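Local structure of beta-galactosidase (Bacillus circulans, 4MAD) at residues T320-V325 / D527-L532; Q556-V561 / T586-P591; L441-T446 / V478-Q483. The protein probably hydrolyses terminal non-reducing beta-D-galactose residues of beta-D-galactosides, as a family 35 glycoside hydrolase built on a (beta/alpha)8 barrel. All blocks are in the same frame, centred on the assembly; numbering follows the deposited sequence.

Contact 1 of 3, residues T320-V325 / D527-L532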
loop_
_atom_site.group_PDB
_atom_site.type_symbol
_atom_site.label_atom_id
_atom_site.label_comp_id
_atom_site.label_asym_id
_atom_site.label_seq_id
_atom_site.Cartn_x
_atom_site.Cartn_y
_atom_site.Cartn_z
ATOM N N THR A 320 -0.751 12.584 -11.759
ATOM C CA THR A 320 0.232 12.695 -10.686
ATOM C C THR A 320 -0.426 12.231 -9.401
ATOM O O THR A 320 -1.585 12.009 -9.376
ATOM C CB THR A 320 0.688 14.110 -10.446
ATOM O OG1 THR A 320 -0.393 14.850 -9.959
ATOM C CG2 THR A 320 1.234 14.744 -11.688
ATOM N N GLU A 321 0.318 12.178 -8.318
ATOM C CA GLU A 321 -0.250 11.676 -7.044
ATOM C C GLU A 321 -1.459 12.482 -6.660
ATOM O O GLU A 321 -2.406 11.956 -6.227
ATOM C CB GLU A 321 0.740 11.747 -5.899
ATOM C CG GLU A 321 0.136 11.479 -4.509
ATOM C CD GLU A 321 1.195 11.400 -3.383
ATOM O OE1 GLU A 321 2.331 11.732 -3.705
ATOM O OE2 GLU A 321 0.875 11.008 -2.259
ATOM N N SER A 322 -1.400 13.785 -6.896
ATOM C CA SER A 322 -2.524 14.655 -6.605
ATOM C C SER A 322 -3.567 14.780 -7.690
ATOM O O SER A 322 -4.496 15.510 -7.537
ATOM C CB SER A 322 -2.075 16.034 -6.231
ATOM O OG SER A 322 -1.367 16.594 -7.256
ATOM N N GLY A 323 -3.399 14.039 -8.765
ATOM C CA GLY A 323 -4.380 13.959 -9.791
ATOM C C GLY A 323 -4.181 14.823 -11.020
ATOM O O GLY A 323 -5.055 14.890 -11.798
ATOM N N ASP A 324 -3.046 15.474 -11.171
ATOM C CA ASP A 324 -2.806 16.315 -12.316
ATOM C C ASP A 324 -2.524 15.523 -13.573
ATOM O O ASP A 324 -1.870 14.544 -13.539
ATOM C CB ASP A 324 -1.631 17.255 -12.080
ATOM C CG ASP A 324 -1.831 18.158 -10.893
ATOM O OD1 ASP A 324 -2.953 18.372 -10.514
ATOM O OD2 ASP A 324 -0.848 18.629 -10.355
ATOM N N VAL A 325 -3.017 16.020 -14.690
ATOM C CA VAL A 325 -2.683 15.412 -15.955
ATOM C C VAL A 325 -1.236 15.742 -16.208
ATOM O O VAL A 325 -0.736 16.634 -15.632
ATOM C CB VAL A 325 -3.531 15.885 -17.134
ATOM C CG1 VAL A 325 -4.942 15.635 -16.890
ATOM C CG2 VAL A 325 -3.340 17.302 -17.349
ATOM N N ASP A 527 -5.832 21.739 -2.005
ATOM C CA ASP A 527 -4.802 20.729 -1.916
ATOM C C ASP A 527 -3.502 21.400 -1.582
ATOM O O ASP A 527 -3.286 22.477 -1.925
ATOM C CB ASP A 527 -4.623 19.964 -3.216
ATOM C CG ASP A 527 -5.725 18.994 -3.513
ATOM O OD1 ASP A 527 -6.582 18.748 -2.693
ATOM O OD2 ASP A 527 -5.709 18.502 -4.615
ATOM N N THR A 528 -2.667 20.713 -0.847
ATOM C CA THR A 528 -1.415 21.265 -0.416
ATOM C C THR A 528 -0.419 20.175 -0.053
ATOM O O THR A 528 -0.776 19.046 -0.025
ATOM C CB THR A 528 -1.570 22.269 0.752
ATOM O OG1 THR A 528 -0.363 22.948 0.991
ATOM C CG2 THR A 528 -1.978 21.570 1.984
ATOM N N PHE A 529 0.812 20.572 0.205
ATOM C CA PHE A 529 1.861 19.634 0.518
ATOM C C PHE A 529 2.698 20.113 1.682
ATOM O O PHE A 529 3.035 21.240 1.739
ATOM C CB PHE A 529 2.740 19.398 -0.683
ATOM C CG PHE A 529 1.980 19.082 -1.947
ATOM C CD1 PHE A 529 1.817 17.787 -2.380
ATOM C CD2 PHE A 529 1.434 20.080 -2.730
ATOM C CE1 PHE A 529 1.151 17.508 -3.495
ATOM C CE2 PHE A 529 0.773 19.764 -3.864
ATOM C CZ PHE A 529 0.619 18.473 -4.219
ATOM N N ILE A 530 3.016 19.213 2.590
ATOM C CA ILE A 530 3.854 19.529 3.709
ATOM C C ILE A 530 5.327 19.191 3.446
ATOM O O ILE A 530 5.646 18.090 3.205
ATOM C CB ILE A 530 3.419 18.763 4.986
ATOM C CG1 ILE A 530 1.971 19.013 5.312
ATOM C CG2 ILE A 530 4.226 19.193 6.122
ATOM C CD1 ILE A 530 1.493 18.337 6.563
ATOM N N ASP A 531 6.191 20.175 3.534
ATOM C CA ASP A 531 7.600 20.013 3.269
ATOM C C ASP A 531 8.314 19.596 4.533
ATOM O O ASP A 531 8.365 20.338 5.433
ATOM C CB ASP A 531 8.206 21.320 2.829
ATOM C CG ASP A 531 9.702 21.292 2.811
ATOM O OD1 ASP A 531 10.309 20.254 2.738
ATOM O OD2 ASP A 531 10.275 22.364 2.880
ATOM N N LEU A 532 8.796 18.372 4.548
ATOM C CA LEU A 532 9.350 17.761 5.719
ATOM C C LEU A 532 10.841 17.533 5.624
ATOM O O LEU A 532 11.383 16.778 6.375
ATOM C CB LEU A 532 8.672 16.451 5.984
ATOM C CG LEU A 532 7.229 16.614 6.422
ATOM C CD1 LEU A 532 6.289 15.650 5.873
ATOM C CD2 LEU A 532 7.092 16.802 7.879
#
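Ser322 and Asp527 bring the two backbones closest, their CA atoms 8.0 Å apart, where a type I beta turn from Thr320 to Gly323 faces the segment 527-532. Ser322 presents its side chain to the rim of the Phe529 ring: OG lies near the ring plane, 4.1 Å from Phe529 CZ, and Ser322 CB sits 4.2 Å from the same carbon. The aromatic ring reaches the turn because its CG stands beside the backbone N (chi1 -49°), which swings the ring's far end, CZ, toward Ser322. Asp527 also faces the turn, yet its carboxylate only skirts it, with OD2 4.4 Å from Ser322 O. Both oxygens of that buried carboxylate are engaged by other residues: OD2 in a salt bridge to Lys353, OD1 in hydrogen bonds from Tyr47 OH and Ala563 N. The turn is held from within by Gly323 N donating to Thr320 O at 2.8 Å, and by Asp324 N donating to Thr320 OG1 at 3.0 Å. Gly323 closes the turn with a positive phi of 99°, a conformation that glycine readily adopts. Glu321, one residue before Ser322, turns its carboxylate to Ser312 and Thr291 and so ties the turn to neighbouring loops of the same barrel region. The contact thus joins the loop between strand 306-308 and helix 327-339, in the family 35 barrel region, to strand 528-531 of the galactose-binding-domain region, which runs between strands 558-561 and 584-588 of an antiparallel sheet.

Contact 2 of 3, residues Q556-V561 / T586-P591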
loop_
_atom_site.group_PDB
_atom_site.type_symbol
_atom_site.label_atom_id
_atom_site.label_comp_id
_atom_site.label_asym_id
_atom_site.label_seq_id
_atom_site.Cartn_x
_atom_site.Cartn_y
_atom_site.Cartn_z
ATOM N N GLN A 556 11.195 11.081 -1.697
ATOM C CA GLN A 556 10.066 11.906 -1.350
ATOM C C GLN A 556 10.411 12.811 -0.166
ATOM O O GLN A 556 10.905 12.339 0.789
ATOM C CB GLN A 556 8.861 11.039 -1.014
ATOM C CG GLN A 556 7.688 11.766 -0.404
ATOM C CD GLN A 556 6.475 10.916 -0.279
ATOM O OE1 GLN A 556 6.568 9.745 -0.367
ATOM N NE2 GLN A 556 5.335 11.509 -0.087
ATOM N N GLN A 557 10.143 14.111 -0.298
ATOM C CA GLN A 557 10.336 15.018 0.814
ATOM C C GLN A 557 9.112 15.820 1.231
ATOM O O GLN A 557 9.217 16.632 2.058
ATOM C CB GLN A 557 11.487 15.946 0.545
ATOM C CG GLN A 557 12.698 15.241 0.163
ATOM C CD GLN A 557 13.515 14.800 1.314
ATOM O OE1 GLN A 557 13.261 15.136 2.395
ATOM N NE2 GLN A 557 14.555 14.052 1.035
ATOM N N THR A 558 7.972 15.569 0.616
ATOM C CA THR A 558 6.714 16.234 0.947
ATOM C C THR A 558 5.633 15.209 1.111
ATOM O O THR A 558 5.733 14.176 0.538
ATOM C CB THR A 558 6.226 17.165 -0.138
ATOM O OG1 THR A 558 6.239 16.502 -1.390
ATOM C CG2 THR A 558 7.052 18.378 -0.229
ATOM N N LEU A 559 4.633 15.530 1.903
ATOM C CA LEU A 559 3.458 14.726 2.051
ATOM C C LEU A 559 2.258 15.483 1.487
ATOM O O LEU A 559 2.029 16.532 1.884
ATOM C CB LEU A 559 3.161 14.359 3.517
ATOM C CG LEU A 559 3.970 13.270 4.201
ATOM C CD1 LEU A 559 3.717 13.106 5.696
ATOM C CD2 LEU A 559 3.895 11.999 3.490
ATOM N N TYR A 560 1.512 14.839 0.621
ATOM C CA TYR A 560 0.308 15.382 0.043
ATOM C C TYR A 560 -0.789 15.424 1.057
ATOM O O TYR A 560 -1.055 14.487 1.703
ATOM C CB TYR A 560 -0.079 14.582 -1.190
ATOM C CG TYR A 560 -1.462 14.697 -1.778
ATOM C CD1 TYR A 560 -1.978 15.883 -2.182
ATOM C CD2 TYR A 560 -2.203 13.590 -1.971
ATOM C CE1 TYR A 560 -3.183 15.950 -2.719
ATOM C CE2 TYR A 560 -3.418 13.642 -2.490
ATOM C CZ TYR A 560 -3.910 14.838 -2.880
ATOM O OH TYR A 560 -5.132 14.872 -3.404
ATOM N N VAL A 561 -1.414 16.578 1.119
ATOM C CA VAL A 561 -2.580 16.810 1.894
ATOM C C VAL A 561 -3.794 17.096 1.004
ATOM O O VAL A 561 -3.933 18.151 0.519
ATOM C CB VAL A 561 -2.374 18.028 2.779
ATOM C CG1 VAL A 561 -3.526 18.219 3.684
ATOM C CG2 VAL A 561 -1.103 17.970 3.508
ATOM N N THR A 586 6.397 23.737 6.878
ATOM C CA THR A 586 5.851 24.670 5.917
ATOM C C THR A 586 4.984 23.976 4.889
ATOM O O THR A 586 5.286 22.913 4.502
ATOM C CB THR A 586 6.914 25.376 5.116
ATOM O OG1 THR A 586 8.014 25.625 5.935
ATOM C CG2 THR A 586 6.392 26.682 4.688
ATOM N N PHE A 587 3.890 24.593 4.494
ATOM C CA PHE A 587 3.006 23.978 3.566
ATOM C C PHE A 587 3.296 24.644 2.204
ATOM O O PHE A 587 3.331 25.810 2.121
ATOM C CB PHE A 587 1.557 24.176 3.980
ATOM C CG PHE A 587 1.139 23.329 5.136
ATOM C CD1 PHE A 587 0.281 22.294 4.990
ATOM C CD2 PHE A 587 1.635 23.586 6.355
ATOM C CE1 PHE A 587 -0.048 21.519 6.042
ATOM C CE2 PHE A 587 1.302 22.815 7.416
ATOM C CZ PHE A 587 0.451 21.793 7.251
ATOM N N VAL A 588 3.500 23.856 1.172
ATOM C CA VAL A 588 3.864 24.350 -0.139
ATOM C C VAL A 588 2.879 23.866 -1.224
ATOM O O VAL A 588 2.058 23.048 -0.950
ATOM C CB VAL A 588 5.290 23.945 -0.485
ATOM C CG1 VAL A 588 6.193 24.438 0.527
ATOM C CG2 VAL A 588 5.404 22.486 -0.554
ATOM N N ASP A 589 2.968 24.419 -2.437
ATOM C CA ASP A 589 2.009 24.142 -3.479
ATOM C C ASP A 589 2.458 23.183 -4.563
ATOM O O ASP A 589 1.769 22.921 -5.477
ATOM C CB ASP A 589 1.448 25.425 -4.070
ATOM C CG ASP A 589 2.336 26.046 -5.048
ATOM O OD1 ASP A 589 3.495 25.730 -5.100
ATOM O OD2 ASP A 589 1.866 26.886 -5.784
ATOM N N THR A 590 3.638 22.639 -4.380
ATOM C CA THR A 590 4.094 21.606 -5.258
ATOM C C THR A 590 4.923 20.600 -4.529
ATOM O O THR A 590 5.601 20.957 -3.647
ATOM C CB THR A 590 4.883 22.193 -6.381
ATOM O OG1 THR A 590 5.009 21.226 -7.424
ATOM C CG2 THR A 590 6.182 22.562 -5.904
ATOM N N PRO A 591 4.861 19.363 -4.950
ATOM C CA PRO A 591 5.567 18.326 -4.225
ATOM C C PRO A 591 7.038 18.212 -4.566
ATOM O O PRO A 591 7.468 18.657 -5.573
ATOM C CB PRO A 591 4.873 17.068 -4.679
ATOM C CG PRO A 591 4.482 17.348 -6.050
ATOM C CD PRO A 591 4.273 18.821 -6.164
#
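Van der Waals contact carries this pairing, and the tightest of it is polar against carbon: Thr558 OG1 lies 3.4 Å from Pro591 CA and 3.6 Å from Pro591 CB. The threonine side chain crosses the proline obliquely, and the backbones come nearest here too, with 5.7 Å between the CA atoms of Thr558 and Pro591. A chi1 of 50° sets the Thr558 hydroxyl between its own backbone N and carbonyl carbon, turned to the proline, while the methyl CG2 lies beside the backbone N.

Among the apolar contacts, that methyl meets the valine branch Val588 CG2 at 4.4 Å. Farther along the strand, Val561 CG2 approaches the Phe587 ring obliquely, 4.5 Å from CE1, a looser touch between two buried side chains.

Hydrogen bonding comes from other directions. Thr558 OG1 is bonded to Val592 N, just beyond the proline, so one hydroxyl pins the departing chain while resting against Pro591. Gln556 curls back within its own segment, its NE2 giving a bond of 2.8 Å to Thr558 O that lies in the carbonyl plane at an N-H...O angle of 158°. Its other amide atom, OE1, takes Ser312 N, so both ends of the amide are held and its rotation is fixed.

Strands 558-561 and 584-588 are not paired with each other: strand 528-531 lies between them, antiparallel to both, in the eight-stranded antiparallel sheet of the galactose-binding-domain region, of which 558-561 is an outermost strand. The chain leaving 584-588 bends over the face of 528-531 from which Phe529 projects, and so brings Pro591 to Thr558.

Contact 3 of 3, residues L441-T446 / V478-Q483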
loop_
_atom_site.group_PDB
_atom_site.type_symbol
_atom_site.label_atom_id
_atom_site.label_comp_id
_atom_site.label_asym_id
_atom_site.label_seq_id
_atom_site.Cartn_x
_atom_site.Cartn_y
_atom_site.Cartn_z
ATOM N N LEU A 441 23.536 -3.895 19.634
ATOM C CA LEU A 441 24.133 -2.686 20.200
ATOM C C LEU A 441 24.940 -3.007 21.430
ATOM O O LEU A 441 24.632 -3.922 22.090
ATOM C CB LEU A 441 23.064 -1.744 20.682
ATOM C CG LEU A 441 22.277 -0.959 19.682
ATOM C CD1 LEU A 441 21.227 -0.200 20.343
ATOM C CD2 LEU A 441 23.156 -0.075 18.904
ATOM N N VAL A 442 25.895 -2.184 21.781
ATOM C CA VAL A 442 26.597 -2.360 23.041
ATOM C C VAL A 442 25.964 -1.499 24.115
ATOM O O VAL A 442 25.817 -0.351 23.965
ATOM C CB VAL A 442 28.089 -2.025 22.914
ATOM C CG1 VAL A 442 28.778 -2.078 24.191
ATOM C CG2 VAL A 442 28.735 -2.876 21.915
ATOM N N VAL A 443 25.567 -2.096 25.214
ATOM C CA VAL A 443 25.050 -1.353 26.334
ATOM C C VAL A 443 25.914 -1.544 27.550
ATOM O O VAL A 443 26.631 -2.488 27.619
ATOM C CB VAL A 443 23.677 -1.758 26.677
ATOM C CG1 VAL A 443 22.783 -1.506 25.516
ATOM C CG2 VAL A 443 23.655 -3.154 27.056
ATOM N N GLU A 444 25.866 -0.599 28.477
ATOM C CA GLU A 444 26.578 -0.703 29.720
ATOM C C GLU A 444 25.611 -0.652 30.872
ATOM O O GLU A 444 25.069 0.378 31.144
ATOM C CB GLU A 444 27.508 0.460 29.868
ATOM C CG GLU A 444 28.431 0.602 28.754
ATOM C CD GLU A 444 29.553 -0.342 28.879
ATOM O OE1 GLU A 444 29.528 -1.100 29.830
ATOM O OE2 GLU A 444 30.472 -0.317 28.062
ATOM N N LEU A 445 25.416 -1.771 31.539
ATOM C CA LEU A 445 24.453 -1.861 32.589
ATOM C C LEU A 445 25.142 -1.835 33.924
ATOM O O LEU A 445 25.510 -2.849 34.437
ATOM C CB LEU A 445 23.702 -3.149 32.443
ATOM C CG LEU A 445 23.105 -3.216 31.060
ATOM C CD1 LEU A 445 22.586 -4.520 30.775
ATOM C CD2 LEU A 445 22.045 -2.215 30.986
ATOM N N THR A 446 25.330 -0.652 34.455
ATOM C CA THR A 446 26.060 -0.529 35.680
ATOM C C THR A 446 25.217 -0.335 36.892
ATOM O O THR A 446 25.715 -0.409 37.967
ATOM C CB THR A 446 26.980 0.611 35.605
ATOM O OG1 THR A 446 26.226 1.742 35.244
ATOM C CG2 THR A 446 27.984 0.374 34.561
ATOM N N VAL A 478 14.873 -10.822 22.901
ATOM C CA VAL A 478 15.930 -9.852 23.105
ATOM C C VAL A 478 16.942 -10.414 24.089
ATOM O O VAL A 478 16.572 -10.943 25.062
ATOM C CB VAL A 478 15.382 -8.562 23.652
ATOM C CG1 VAL A 478 16.435 -7.564 23.801
ATOM C CG2 VAL A 478 14.263 -8.049 22.802
ATOM N N ARG A 479 18.211 -10.317 23.791
ATOM C CA ARG A 479 19.186 -10.920 24.675
ATOM C C ARG A 479 20.405 -10.070 24.926
ATOM O O ARG A 479 20.762 -9.282 24.119
ATOM C CB ARG A 479 19.603 -12.294 24.194
ATOM C CG ARG A 479 20.192 -12.343 22.874
ATOM C CD ARG A 479 20.260 -13.768 22.340
ATOM N NE ARG A 479 20.363 -13.873 20.902
ATOM C CZ ARG A 479 21.482 -13.822 20.203
ATOM N NH1 ARG A 479 22.647 -13.641 20.771
ATOM N NH2 ARG A 479 21.447 -13.946 18.912
ATOM N N LEU A 480 21.010 -10.298 26.077
ATOM C CA LEU A 480 22.268 -9.706 26.409
ATOM C C LEU A 480 23.269 -10.852 26.355
ATOM O O LEU A 480 23.146 -11.787 27.071
ATOM C CB LEU A 480 22.175 -9.154 27.820
ATOM C CG LEU A 480 21.185 -8.015 28.023
ATOM C CD1 LEU A 480 20.963 -7.752 29.413
ATOM C CD2 LEU A 480 21.566 -6.757 27.322
ATOM N N GLY A 481 24.235 -10.786 25.480
ATOM C CA GLY A 481 24.966 -11.992 25.184
ATOM C C GLY A 481 23.991 -13.058 24.687
ATOM O O GLY A 481 23.308 -12.856 23.744
ATOM N N ASN A 482 23.989 -14.224 25.313
ATOM C CA ASN A 482 23.051 -15.264 24.966
ATOM C C ASN A 482 21.855 -15.287 25.871
ATOM O O ASN A 482 20.983 -16.090 25.687
ATOM C CB ASN A 482 23.688 -16.634 24.974
ATOM C CG ASN A 482 24.724 -16.792 23.916
ATOM O OD1 ASN A 482 24.550 -16.406 22.802
ATOM N ND2 ASN A 482 25.818 -17.345 24.297
ATOM N N GLN A 483 21.841 -14.403 26.854
ATOM C CA GLN A 483 20.753 -14.402 27.782
ATOM C C GLN A 483 19.496 -13.621 27.321
ATOM O O GLN A 483 19.487 -12.446 27.308
ATOM C CB GLN A 483 21.199 -13.935 29.162
ATOM C CG GLN A 483 20.132 -14.062 30.215
ATOM C CD GLN A 483 20.459 -13.243 31.433
ATOM O OE1 GLN A 483 21.373 -13.553 32.100
ATOM N NE2 GLN A 483 19.739 -12.210 31.691
#
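Leu480 meets Val443 and Leu445 across a four-stranded antiparallel sheet of the all-beta domain, in which strand 409-417 separates strands 440-445 and 473-480. Each methyl of Leu480 has its own partner. CD1 reaches Leu445 CD1 tip to tip at 3.9 Å, whereas CD2 comes to Val443 CG2 at 4.2 Å, the two side chains crossing at about a right angle. The two partners are alternate residues of one strand and both point to the opposing segment, so the leucine fork straddles them. Leu480 attains this although its CB does not aim straight at the other strand: CG stands opposite the carbonyl carbon (chi1 -64°), and a chi2 of 168° extends CD1 toward Leu445. No hydrogen bond links the segments, and the three touching side chains are all buried.

Next, Gln409 and Leu411 of the intervening strand pack on Leu480, and Tyr406 touches both Leu480 and Leu445. Backbone bonds of Val443 with Gln409, and of Leu445 with Gly407 just ahead of that strand, hold 440-445 against the middle strand, which Arg479 also joins by its backbone at Thr412.

Farther out, strand 473-480 ends in a type II' beta turn from Leu480 to Gln483, closed by backbone bonds in both directions between these two residues. Gly481 takes the positive phi (58°) that the second position of a type II' turn requires and glycine favours. Arg479 braces the turn while its NE bonds Gln414 OE1: NH1 donates a hydrogen bond to Gly481 O at 3.1 Å, the oxygen in the guanidinium plane, the donor tilted from the carbonyl plane.

Contacts 1 and 2 belong to one sheet and touch, with centres 6 Å apart: strand 528-531, which contact 1 uses against the barrel region, is also the strand that separates the two segments of contact 2. Its Phe529 O and Thr528 O probably bond Val588 N and Val561 N on the two flanks. Contact 3 lies apart, about 24 Å from either by nearest atoms, in another beta domain farther from the chain centre. All three are mainly buried at their touching residues, but contact 2 runs out to partly exposed Val588 and Pro591. Contact 1 bridges domains and includes a buried carboxylate, contact 2 mixes a hydroxyl against proline with looser apolar touches, and contact 3 is purely aliphatic.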